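Local coordinates for protein endoglucanase FnCel5A (Fervidobacterium nodosum, PDB 3RJY) that probably hydrolyses internal beta-1,4-glucosidic bonds of cellulose, as a hyperthermophilic endoglucanase of glycosyl hydrolase family 5, at residues 24-29 with 293-298; 259-264 with 274-279; 28-33 with 60-65. One frame throughout, in Å; residues are numbered along the deposited sequence.

Contact 1: residues 24-29 with 293-298; sequences INMGNA and WEFCAG. With GLC (alpha-D-glucopyranose), chain D; GLC (alpha-D-glucopyranose), chain B; PO4 (phosphate ion), chain E.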
loop_
_atom_site.group_PDB
_atom_site.type_symbol
_atom_site.label_atom_id
_atom_site.label_comp_id
_atom_site.label_asym_id
_atom_site.label_seq_id
_atom_site.Cartn_x
_atom_site.Cartn_y
_atom_site.Cartn_z
ATOM N N ILE A 24 -3.051 -3.429 7.525
ATOM C CA ILE A 24 -4.123 -2.509 7.167
ATOM C C ILE A 24 -3.536 -1.159 6.750
ATOM O O ILE A 24 -2.479 -0.771 7.227
ATOM C CB ILE A 24 -5.173 -2.381 8.321
ATOM C CG1 ILE A 24 -6.500 -1.808 7.814
ATOM C CG2 ILE A 24 -4.621 -1.618 9.484
ATOM C CD1 ILE A 24 -7.679 -2.102 8.724
ATOM N N ASN A 25 -4.206 -0.498 5.810
ATOM C CA ASN A 25 -3.811 0.827 5.330
ATOM C C ASN A 25 -4.451 1.926 6.190
ATOM O O ASN A 25 -5.640 1.867 6.490
ATOM C CB ASN A 25 -4.260 1.000 3.876
ATOM C CG ASN A 25 -3.291 0.400 2.879
ATOM O OD1 ASN A 25 -2.361 1.070 2.418
ATOM N ND2 ASN A 25 -3.522 -0.854 2.507
ATOM N N MET A 26 -3.661 2.923 6.574
ATOM C CA MET A 26 -4.182 4.115 7.237
ATOM C C MET A 26 -4.560 5.123 6.137
ATOM O O MET A 26 -3.816 6.052 5.841
ATOM C CB MET A 26 -3.123 4.663 8.201
ATOM C CG MET A 26 -3.531 5.872 9.000
ATOM S SD MET A 26 -4.866 5.626 10.202
ATOM C CE MET A 26 -4.137 4.499 11.392
ATOM N N GLY A 27 -5.719 4.894 5.524
ATOM C CA GLY A 27 -6.139 5.600 4.308
ATOM C C GLY A 27 -6.752 6.937 4.629
ATOM O O GLY A 27 -7.154 7.171 5.765
ATOM N N ASN A 28 -6.787 7.820 3.625
ATOM C CA ASN A 28 -7.438 9.140 3.724
ATOM C C ASN A 28 -6.888 10.071 4.815
ATOM O O ASN A 28 -7.602 10.939 5.313
ATOM C CB ASN A 28 -8.962 8.968 3.807
ATOM C CG ASN A 28 -9.505 8.186 2.630
ATOM O OD1 ASN A 28 -9.306 8.571 1.491
ATOM N ND2 ASN A 28 -10.162 7.068 2.899
ATOM N N ALA A 29 -5.599 9.906 5.118
ATOM C CA ALA A 29 -4.887 10.644 6.158
ATOM C C ALA A 29 -3.736 11.507 5.588
ATOM O O ALA A 29 -3.976 12.608 5.097
ATOM C CB ALA A 29 -4.370 9.674 7.238
ATOM N N TRP A 293 -7.365 -2.256 2.454
ATOM C CA TRP A 293 -7.745 -0.865 2.229
ATOM C C TRP A 293 -9.231 -0.664 2.609
ATOM O O TRP A 293 -10.115 -1.179 1.931
ATOM C CB TRP A 293 -7.505 -0.469 0.760
ATOM C CG TRP A 293 -7.759 0.999 0.491
ATOM C CD1 TRP A 293 -8.945 1.574 0.108
ATOM C CD2 TRP A 293 -6.809 2.075 0.599
ATOM N NE1 TRP A 293 -8.792 2.936 -0.026
ATOM C CE2 TRP A 293 -7.491 3.272 0.256
ATOM C CE3 TRP A 293 -5.456 2.144 0.943
ATOM C CZ2 TRP A 293 -6.861 4.533 0.269
ATOM C CZ3 TRP A 293 -4.817 3.400 0.939
ATOM C CH2 TRP A 293 -5.519 4.571 0.594
ATOM N N GLU A 294 -9.525 0.055 3.692
ATOM C CA GLU A 294 -8.561 0.689 4.599
ATOM C C GLU A 294 -9.110 0.672 6.029
ATOM O O GLU A 294 -10.151 0.057 6.305
ATOM C CB GLU A 294 -8.202 2.131 4.154
ATOM C CG GLU A 294 -9.289 2.888 3.366
ATOM C CD GLU A 294 -10.480 3.325 4.207
ATOM O OE1 GLU A 294 -11.546 3.565 3.599
ATOM O OE2 GLU A 294 -10.354 3.454 5.457
ATOM N N PHE A 295 -8.420 1.367 6.928
ATOM C CA PHE A 295 -8.740 1.345 8.362
ATOM C C PHE A 295 -10.167 1.810 8.756
ATOM O O PHE A 295 -10.915 1.048 9.374
ATOM C CB PHE A 295 -7.654 2.109 9.148
ATOM C CG PHE A 295 -7.910 2.202 10.624
ATOM C CD1 PHE A 295 -8.295 1.078 11.355
ATOM C CD2 PHE A 295 -7.738 3.409 11.287
ATOM C CE1 PHE A 295 -8.537 1.167 12.712
ATOM C CE2 PHE A 295 -7.958 3.499 12.653
ATOM C CZ PHE A 295 -8.361 2.382 13.364
ATOM N N CYS A 296 -10.550 3.040 8.415
ATOM C CA CYS A 296 -11.736 3.636 9.075
ATOM C C CYS A 296 -12.604 4.609 8.265
ATOM O O CYS A 296 -13.460 5.292 8.825
ATOM C CB CYS A 296 -11.315 4.326 10.378
ATOM S SG CYS A 296 -10.292 5.789 10.093
ATOM N N ALA A 297 -12.415 4.679 6.961
ATOM C CA ALA A 297 -13.226 5.595 6.171
ATOM C C ALA A 297 -14.231 4.809 5.332
ATOM O O ALA A 297 -14.834 3.858 5.837
ATOM C CB ALA A 297 -12.341 6.505 5.320
ATOM N N GLY A 298 -14.420 5.192 4.072
ATOM C CA GLY A 298 -15.441 4.565 3.214
ATOM C C GLY A 298 -15.294 3.092 2.831
ATOM O O GLY A 298 -16.257 2.483 2.324
HETATM C C1 GLC D . -6.832 5.141 -2.817
HETATM C C2 GLC D . -6.979 3.612 -2.944
HETATM C C3 GLC D . -7.963 3.202 -4.030
HETATM C C4 GLC D . -9.307 3.921 -3.925
HETATM C C5 GLC D . -9.143 5.398 -3.586
HETATM C C6 GLC D . -9.986 5.864 -2.374
HETATM O O1 GLC D . -5.471 5.563 -2.987
HETATM O O2 GLC D . -5.732 3.005 -3.171
HETATM O O3 GLC D . -8.198 1.829 -3.884
HETATM O O4 GLC D . -9.963 3.866 -5.173
HETATM O O5 GLC D . -7.769 5.827 -3.654
HETATM O O6 GLC D . -10.306 4.971 -1.309
HETATM C C1 GLC B . -11.759 8.568 -1.997
HETATM C C2 GLC B . -11.651 9.412 -0.738
HETATM C C3 GLC B . -11.191 10.817 -1.096
HETATM C C4 GLC B . -10.093 10.902 -2.175
HETATM C C5 GLC B . -10.139 9.819 -3.262
HETATM C C6 GLC B . -8.820 9.756 -4.055
HETATM O O1 GLC B . -12.783 9.121 -2.778
HETATM O O2 GLC B . -12.884 9.482 -0.044
HETATM O O3 GLC B . -10.743 11.387 0.100
HETATM O O4 GLC B . -10.247 12.139 -2.841
HETATM O O5 GLC B . -10.536 8.566 -2.726
HETATM O O6 GLC B . -8.245 8.469 -4.183
HETATM P P PO4 E . -14.336 8.096 1.594
HETATM O O1 PO4 E . -13.590 6.910 2.145
HETATM O O2 PO4 E . -15.677 7.656 1.068
HETATM O O3 PO4 E . -14.512 9.079 2.724
HETATM O O4 PO4 E . -13.537 8.775 0.487
HETATM O O HOH W 1 -8.234 4.556 6.819
HETATM O O HOH W 2 -11.625 5.210 1.393
#

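Contact 2: residues 259-264 with 274-279; sequences GEFGAY and KWTKTV. With GLC (alpha-D-glucopyranose), chain D.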
loop_
_atom_site.group_PDB
_atom_site.type_symbol
_atom_site.label_atom_id
_atom_site.label_comp_id
_atom_site.label_asym_id
_atom_site.label_seq_id
_atom_site.Cartn_x
_atom_site.Cartn_y
_atom_site.Cartn_z
ATOM N N GLY A 259 -0.560 -5.043 -1.517
ATOM C CA GLY A 259 -0.490 -3.787 -0.769
ATOM C C GLY A 259 -1.817 -3.167 -0.403
ATOM O O GLY A 259 -1.912 -2.483 0.613
ATOM N N GLU A 260 -2.835 -3.409 -1.241
ATOM C CA GLU A 260 -4.196 -2.888 -1.054
ATOM C C GLU A 260 -5.190 -3.853 -1.656
ATOM O O GLU A 260 -4.951 -4.408 -2.733
ATOM C CB GLU A 260 -4.419 -1.544 -1.765
ATOM C CG GLU A 260 -3.471 -0.404 -1.412
ATOM C CD GLU A 260 -3.794 0.871 -2.188
ATOM O OE1 GLU A 260 -4.738 0.840 -3.006
ATOM O OE2 GLU A 260 -3.103 1.897 -1.985
ATOM N N PHE A 261 -6.315 -4.019 -0.958
ATOM C CA PHE A 261 -7.454 -4.780 -1.442
ATOM C C PHE A 261 -8.639 -4.381 -0.578
ATOM O O PHE A 261 -8.494 -4.213 0.623
ATOM C CB PHE A 261 -7.198 -6.312 -1.422
ATOM C CG PHE A 261 -7.196 -6.937 -0.028
ATOM C CD1 PHE A 261 -6.111 -6.759 0.837
ATOM C CD2 PHE A 261 -8.273 -7.714 0.400
ATOM C CE1 PHE A 261 -6.111 -7.339 2.125
ATOM C CE2 PHE A 261 -8.290 -8.279 1.676
ATOM C CZ PHE A 261 -7.208 -8.100 2.540
ATOM N N GLY A 262 -9.799 -4.197 -1.196
ATOM C CA GLY A 262 -11.001 -3.803 -0.455
ATOM C C GLY A 262 -12.150 -3.532 -1.405
ATOM O O GLY A 262 -11.926 -3.274 -2.581
ATOM N N ALA A 263 -13.378 -3.613 -0.890
ATOM C CA ALA A 263 -14.582 -3.248 -1.640
ATOM C C ALA A 263 -15.280 -2.096 -0.930
ATOM O O ALA A 263 -15.423 -2.104 0.293
ATOM C CB ALA A 263 -15.537 -4.448 -1.797
ATOM N N TYR A 264 -15.718 -1.116 -1.717
ATOM C CA TYR A 264 -16.317 0.107 -1.176
ATOM C C TYR A 264 -17.628 -0.214 -0.458
ATOM O O TYR A 264 -18.360 -1.122 -0.864
ATOM C CB TYR A 264 -16.501 1.149 -2.291
ATOM C CG TYR A 264 -16.971 2.526 -1.843
ATOM C CD1 TYR A 264 -16.353 3.203 -0.785
ATOM C CD2 TYR A 264 -18.004 3.171 -2.523
ATOM C CE1 TYR A 264 -16.782 4.486 -0.393
ATOM C CE2 TYR A 264 -18.440 4.449 -2.157
ATOM C CZ TYR A 264 -17.834 5.098 -1.092
ATOM O OH TYR A 264 -18.293 6.357 -0.747
ATOM N N LYS A 274 -17.768 -11.909 1.389
ATOM C CA LYS A 274 -17.360 -13.018 0.527
ATOM C C LYS A 274 -16.122 -12.683 -0.304
ATOM O O LYS A 274 -15.163 -13.466 -0.339
ATOM C CB LYS A 274 -18.500 -13.446 -0.396
ATOM C CG LYS A 274 -19.610 -14.271 0.275
ATOM C CD LYS A 274 -20.144 -15.322 -0.708
ATOM C CE LYS A 274 -21.614 -15.692 -0.443
ATOM N NZ LYS A 274 -22.048 -15.328 0.927
ATOM N N TRP A 275 -16.158 -11.540 -0.985
ATOM C CA TRP A 275 -15.006 -11.076 -1.779
ATOM C C TRP A 275 -13.776 -10.891 -0.895
ATOM O O TRP A 275 -12.692 -11.380 -1.205
ATOM C CB TRP A 275 -15.346 -9.782 -2.527
ATOM C CG TRP A 275 -14.274 -9.330 -3.482
ATOM C CD1 TRP A 275 -14.167 -9.648 -4.810
ATOM C CD2 TRP A 275 -13.164 -8.469 -3.185
ATOM N NE1 TRP A 275 -13.056 -9.046 -5.354
ATOM C CE2 TRP A 275 -12.426 -8.312 -4.379
ATOM C CE3 TRP A 275 -12.722 -7.812 -2.025
ATOM C CZ2 TRP A 275 -11.265 -7.541 -4.444
ATOM C CZ3 TRP A 275 -11.574 -7.050 -2.096
ATOM C CH2 TRP A 275 -10.854 -6.921 -3.296
ATOM N N THR A 276 -13.949 -10.204 0.230
ATOM C CA THR A 276 -12.800 -9.908 1.088
ATOM C C THR A 276 -12.154 -11.201 1.620
ATOM O O THR A 276 -10.951 -11.349 1.514
ATOM C CB THR A 276 -13.152 -8.880 2.199
ATOM O OG1 THR A 276 -13.670 -7.687 1.587
ATOM C CG2 THR A 276 -11.926 -8.517 3.042
ATOM N N LYS A 277 -12.955 -12.139 2.136
ATOM C CA LYS A 277 -12.432 -13.404 2.695
ATOM C C LYS A 277 -11.779 -14.282 1.633
ATOM O O LYS A 277 -10.786 -14.961 1.916
ATOM C CB LYS A 277 -13.524 -14.188 3.461
ATOM C CG LYS A 277 -14.408 -15.082 2.609
ATOM C CD LYS A 277 -15.657 -15.632 3.349
ATOM C CE LYS A 277 -15.330 -16.716 4.399
ATOM N NZ LYS A 277 -14.369 -17.782 3.936
ATOM N N THR A 278 -12.337 -14.275 0.417
ATOM C CA THR A 278 -11.778 -15.062 -0.684
ATOM C C THR A 278 -10.406 -14.509 -1.091
ATOM O O THR A 278 -9.439 -15.260 -1.171
ATOM C CB THR A 278 -12.748 -15.142 -1.892
ATOM O OG1 THR A 278 -14.017 -15.624 -1.445
ATOM C CG2 THR A 278 -12.217 -16.086 -2.986
ATOM N N VAL A 279 -10.329 -13.197 -1.323
ATOM C CA VAL A 279 -9.050 -12.526 -1.605
ATOM C C VAL A 279 -7.995 -12.805 -0.535
ATOM O O VAL A 279 -6.847 -13.102 -0.874
ATOM C CB VAL A 279 -9.225 -10.990 -1.827
ATOM C CG1 VAL A 279 -7.878 -10.281 -1.915
ATOM C CG2 VAL A 279 -10.023 -10.728 -3.078
HETATM C C1 GLC D . -6.832 5.141 -2.817
HETATM C C2 GLC D . -6.979 3.612 -2.944
HETATM C C3 GLC D . -7.963 3.202 -4.030
HETATM C C4 GLC D . -9.307 3.921 -3.925
HETATM C C5 GLC D . -9.143 5.398 -3.586
HETATM C C6 GLC D . -9.986 5.864 -2.374
HETATM O O1 GLC D . -5.471 5.563 -2.987
HETATM O O2 GLC D . -5.732 3.005 -3.171
HETATM O O3 GLC D . -8.198 1.829 -3.884
HETATM O O4 GLC D . -9.963 3.866 -5.173
HETATM O O5 GLC D . -7.769 5.827 -3.654
HETATM O O6 GLC D . -10.306 4.971 -1.309
HETATM O O HOH W 3 -14.130 -4.942 1.564
#

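Contact 3: residues 28-33 with 60-65; sequences NALEAP and IPIRWS. With GLC (alpha-D-glucopyranose), chain B.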
loop_
_atom_site.group_PDB
_atom_site.type_symbol
_atom_site.label_atom_id
_atom_site.label_comp_id
_atom_site.label_asym_id
_atom_site.label_seq_id
_atom_site.Cartn_x
_atom_site.Cartn_y
_atom_site.Cartn_z
ATOM N N ASN A 28 -6.787 7.820 3.625
ATOM C CA ASN A 28 -7.438 9.140 3.724
ATOM C C ASN A 28 -6.888 10.071 4.815
ATOM O O ASN A 28 -7.602 10.939 5.313
ATOM C CB ASN A 28 -8.962 8.968 3.807
ATOM C CG ASN A 28 -9.505 8.186 2.630
ATOM O OD1 ASN A 28 -9.306 8.571 1.491
ATOM N ND2 ASN A 28 -10.162 7.068 2.899
ATOM N N ALA A 29 -5.599 9.906 5.118
ATOM C CA ALA A 29 -4.887 10.644 6.158
ATOM C C ALA A 29 -3.736 11.507 5.588
ATOM O O ALA A 29 -3.976 12.608 5.097
ATOM C CB ALA A 29 -4.370 9.674 7.238
ATOM N N LEU A 30 -2.504 10.983 5.632
ATOM C CA LEU A 30 -1.293 11.683 5.163
ATOM C C LEU A 30 -1.060 11.767 3.647
ATOM O O LEU A 30 -0.122 12.445 3.200
ATOM C CB LEU A 30 -0.045 11.086 5.834
ATOM C CG LEU A 30 0.129 11.386 7.320
ATOM C CD1 LEU A 30 1.163 10.450 7.950
ATOM C CD2 LEU A 30 0.497 12.852 7.535
ATOM N N GLU A 31 -1.912 11.095 2.868
ATOM C CA GLU A 31 -1.835 11.160 1.416
ATOM C C GLU A 31 -2.862 12.136 0.793
ATOM O O GLU A 31 -2.887 12.313 -0.430
ATOM C CB GLU A 31 -1.956 9.752 0.802
ATOM C CG GLU A 31 -3.386 9.279 0.569
ATOM C CD GLU A 31 -4.141 8.761 1.810
ATOM O OE1 GLU A 31 -3.797 9.102 2.983
ATOM O OE2 GLU A 31 -5.116 7.998 1.573
ATOM N N ALA A 32 -3.702 12.741 1.637
ATOM C CA ALA A 32 -4.492 13.936 1.271
ATOM C C ALA A 32 -3.568 15.137 1.092
ATOM O O ALA A 32 -2.415 15.100 1.532
ATOM C CB ALA A 32 -5.539 14.245 2.355
ATOM N N PRO A 33 -4.058 16.212 0.429
ATOM C CA PRO A 33 -3.228 17.432 0.372
ATOM C C PRO A 33 -2.712 17.849 1.757
ATOM O O PRO A 33 -1.516 18.122 1.901
ATOM C CB PRO A 33 -4.184 18.473 -0.215
ATOM C CG PRO A 33 -5.108 17.647 -1.099
ATOM C CD PRO A 33 -5.327 16.375 -0.311
ATOM N N ILE A 60 1.285 3.190 5.555
ATOM C CA ILE A 60 0.972 4.601 5.715
ATOM C C ILE A 60 1.260 5.389 4.438
ATOM O O ILE A 60 2.402 5.815 4.211
ATOM C CB ILE A 60 1.677 5.226 6.958
ATOM C CG1 ILE A 60 1.373 4.397 8.222
ATOM C CG2 ILE A 60 1.226 6.699 7.146
ATOM C CD1 ILE A 60 2.182 4.771 9.462
ATOM N N PRO A 61 0.217 5.580 3.594
ATOM C CA PRO A 61 0.343 6.440 2.414
ATOM C C PRO A 61 0.702 7.883 2.832
ATOM O O PRO A 61 0.071 8.443 3.743
ATOM C CB PRO A 61 -1.054 6.395 1.788
ATOM C CG PRO A 61 -1.730 5.147 2.379
ATOM C CD PRO A 61 -1.140 5.007 3.731
ATOM N N ILE A 62 1.708 8.460 2.166
ATOM C CA ILE A 62 2.162 9.822 2.441
ATOM C C ILE A 62 2.366 10.595 1.124
ATOM O O ILE A 62 3.086 10.137 0.232
ATOM C CB ILE A 62 3.457 9.849 3.301
ATOM C CG1 ILE A 62 3.265 9.045 4.601
ATOM C CG2 ILE A 62 3.834 11.297 3.636
ATOM C CD1 ILE A 62 4.550 8.688 5.385
ATOM N N ARG A 63 1.683 11.736 0.993
ATOM C CA ARG A 63 1.889 12.627 -0.150
ATOM C C ARG A 63 3.011 13.609 0.173
ATOM O O ARG A 63 2.754 14.785 0.469
ATOM C CB ARG A 63 0.598 13.372 -0.533
ATOM C CG ARG A 63 0.695 14.112 -1.852
ATOM C CD ARG A 63 -0.454 15.105 -2.068
ATOM N NE ARG A 63 -1.770 14.493 -1.923
ATOM C CZ ARG A 63 -2.706 14.447 -2.863
ATOM N NH1 ARG A 63 -2.511 15.003 -4.062
ATOM N NH2 ARG A 63 -3.855 13.843 -2.591
ATOM N N TRP A 64 4.256 13.126 0.115
ATOM C CA TRP A 64 5.411 13.972 0.425
ATOM C C TRP A 64 5.452 15.175 -0.509
ATOM O O TRP A 64 5.871 16.275 -0.115
ATOM C CB TRP A 64 6.733 13.195 0.289
ATOM C CG TRP A 64 6.899 12.039 1.255
ATOM C CD1 TRP A 64 6.699 10.714 0.987
ATOM C CD2 TRP A 64 7.313 12.114 2.618
ATOM N NE1 TRP A 64 6.957 9.963 2.098
ATOM C CE2 TRP A 64 7.334 10.796 3.119
ATOM C CE3 TRP A 64 7.656 13.168 3.474
ATOM C CZ2 TRP A 64 7.692 10.503 4.443
ATOM C CZ3 TRP A 64 8.019 12.875 4.787
ATOM C CH2 TRP A 64 8.042 11.556 5.252
ATOM N N SER A 65 5.024 14.951 -1.747
ATOM C CA SER A 65 5.101 15.961 -2.808
ATOM C C SER A 65 4.281 17.230 -2.528
ATOM O O SER A 65 4.489 18.252 -3.173
ATOM C CB SER A 65 4.679 15.346 -4.137
ATOM O OG SER A 65 3.300 15.035 -4.099
HETATM C C1 GLC B . -11.759 8.568 -1.997
HETATM C C2 GLC B . -11.651 9.412 -0.738
HETATM C C3 GLC B . -11.191 10.817 -1.096
HETATM C C4 GLC B . -10.093 10.902 -2.175
HETATM C C5 GLC B . -10.139 9.819 -3.262
HETATM C C6 GLC B . -8.820 9.756 -4.055
HETATM O O1 GLC B . -12.783 9.121 -2.778
HETATM O O2 GLC B . -12.884 9.482 -0.044
HETATM O O3 GLC B . -10.743 11.387 0.100
HETATM O O4 GLC B . -10.247 12.139 -2.841
HETATM O O5 GLC B . -10.536 8.566 -2.726
HETATM O O6 GLC B . -8.245 8.469 -4.183
HETATM O O HOH W 4 -1.699 8.144 5.981
#

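Contact 1: residues 24-29 with 293-298
This is a buried contact between the end of strand 22-25 with its following loop and the loop after strand 289-292, where Asn25 and Gly27 meet Trp293 and Glu294 beside the bound sugar. These are the first and last strands of the TIM barrel, so the contact lies where the barrel closes, at its C-terminal mouth. One backbone hydrogen bond joins the segments, from Phe295 N to Asn25 O at 2.9 Å. CG of Trp293 lies opposite its own backbone N (chi1 -175°), and the indole reaches across Asn25 at about a right angle. Asn25 OD1 sits at the ring edge, in plane, and is hydrogen-bonded to Arg59. The Trp293-Glu294 peptide is cis, as in many family 5 glycosidases, and Glu294 CG lies over one indole face. C2 of the chain D glucose lies over the other. Trp293 NE1 donates to O6 of that sugar at 2.8 Å. Met26, bent at chi2 and chi3, lies beside Phe295 and meets its ring obliquely, a Met-aromatic contact, with CE 3.8 Å from Phe295 CD2. Ile24 CD1 approaches the same ring at its edge. The Glu294 carboxylate holds its own loop: OE2 takes a hydrogen bond from Ala297 N at 2.8 Å through its syn lone pair. OE1 accepts from Phe299 N and from a water that also binds Asn28 ND2, the sugar O6 and a phosphate ion, probably from the crystallisation liquor. The indole thus offers the glucose an apolar face and an N-H donor, while backbone N-H groups and water satisfy the buried carboxylate.

Contact 2: residues 259-264 with 274-279
The Trp275 indole presents its edge to the backbone at Gly262, whose N lies near the ring plane, 3.5 Å from Trp275 CZ3. Val279 CG2, one helical turn further on, sits over the centre of one face of the indole. Thr276 OG1 is at the ring edge, in plane. The Phe261 ring has Trp275 CZ3 at its own edge, and Val279 CG1 and Thr276 CG2 come to it obliquely. Val279 CG1 is the nearer, 3.5 Å from Phe261 CD2. Thr276 CG2 lies 3.9 Å from Phe261 CE2, the two side chains crossing at about a right angle. CG of Phe261 stands between its backbone N and carbonyl carbon (chi1 73°), and this sends the ring across the helix direction, sliding past Val279, which points the opposite way. Ala263 CB adds a looser contact with the indole.

The contact packs strand 256-261 and the loop after it against helix 269-285. Both belong to one beta-alpha-beta unit of the TIM barrel, which strand 289-292 completes. The short strand and helix axes come no closer than 10.9 Å and run at 146°, roughly antiparallel, as expected for a barrel strand and its outer helix. The Phe261 and Trp275 rings, with Val279 and Thr276, span the gap. A water bridges the two segments: it accepts from Ala263 N at 2.9 Å and donates to Thr276 OG1 at 2.8 Å. Thr276 OG1 is also hydrogen-bonded to Arg272 O, and Trp275 NE1 to Glu206 O. Glu260, next to Phe261, faces the sugar instead. Its OE1 is hydrogen-bonded to O2 of the chain D glucose, though the modelled 2.4 Å is doubtfully short, and its OE2 forms a salt bridge with Arg59.

Contact 3: residues 28-33 with 60-65
Beside the sugar-binding cleft of the TIM barrel, Leu30 and Glu31 of the loop after strand 22-25 meet Pro61 and Arg63 of the loop after strand 57-60. Ala29 to Ala32 form a type I beta turn, held at two levels by Arg63. Its backbone N donates to Leu30 O at 2.9 Å, nearly straight at 173°. Its guanidinium meets Glu31 O side-on and gives it two hydrogen bonds, both bent at 135°: 2.8 Å from NH2 and 2.9 Å from NE. NH2 lies in the carbonyl plane, NE above it. A bend at chi3 (-54°) brings the group over the turn, and Pro33 packs on one face. Arg63 NH1 forms a salt bridge with Glu106. Glu31 CB lies 3.6 Å from Pro61 CB. The Glu31 carboxylate accepts from Asn28 N and Ala29 N, one on each oxygen, both on the syn side, Ala29 N well tilted from the carboxylate plane. Leu30 runs alongside Ile60 and Ile62, with CD1 3.8 Å from Ile60 CG2. A water links Leu30 N to Pro61 O. Arg63 and Glu31 thus satisfy two backbone carbonyls and two backbone N-H groups, which probably limits how far the turn can move.

All three contacts lie toward the C-terminal end of the TIM barrel, and each has a residue at a bound glucose. Contacts 1 and 2 have centres about 13 Å apart. Trp293 N is 2.9 Å from Phe261 O, at the ends of neighbouring strands, and the Asn25 side chain of the first strand reaches over, ND2 3.0 Å from Gly259 O. Both contacts touch the chain D glucose, through Trp293 and Glu260. Contacts 1 and 3, centres about 11 Å apart, share Asn28 and Ala29. Asn28 lies against the chain B glucose, and Trp293 CH2 packs 3.6 Å from Glu31 OE2. Contacts 2 and 3, centres about 22 Å apart, do not touch, and contact 1 lies against each.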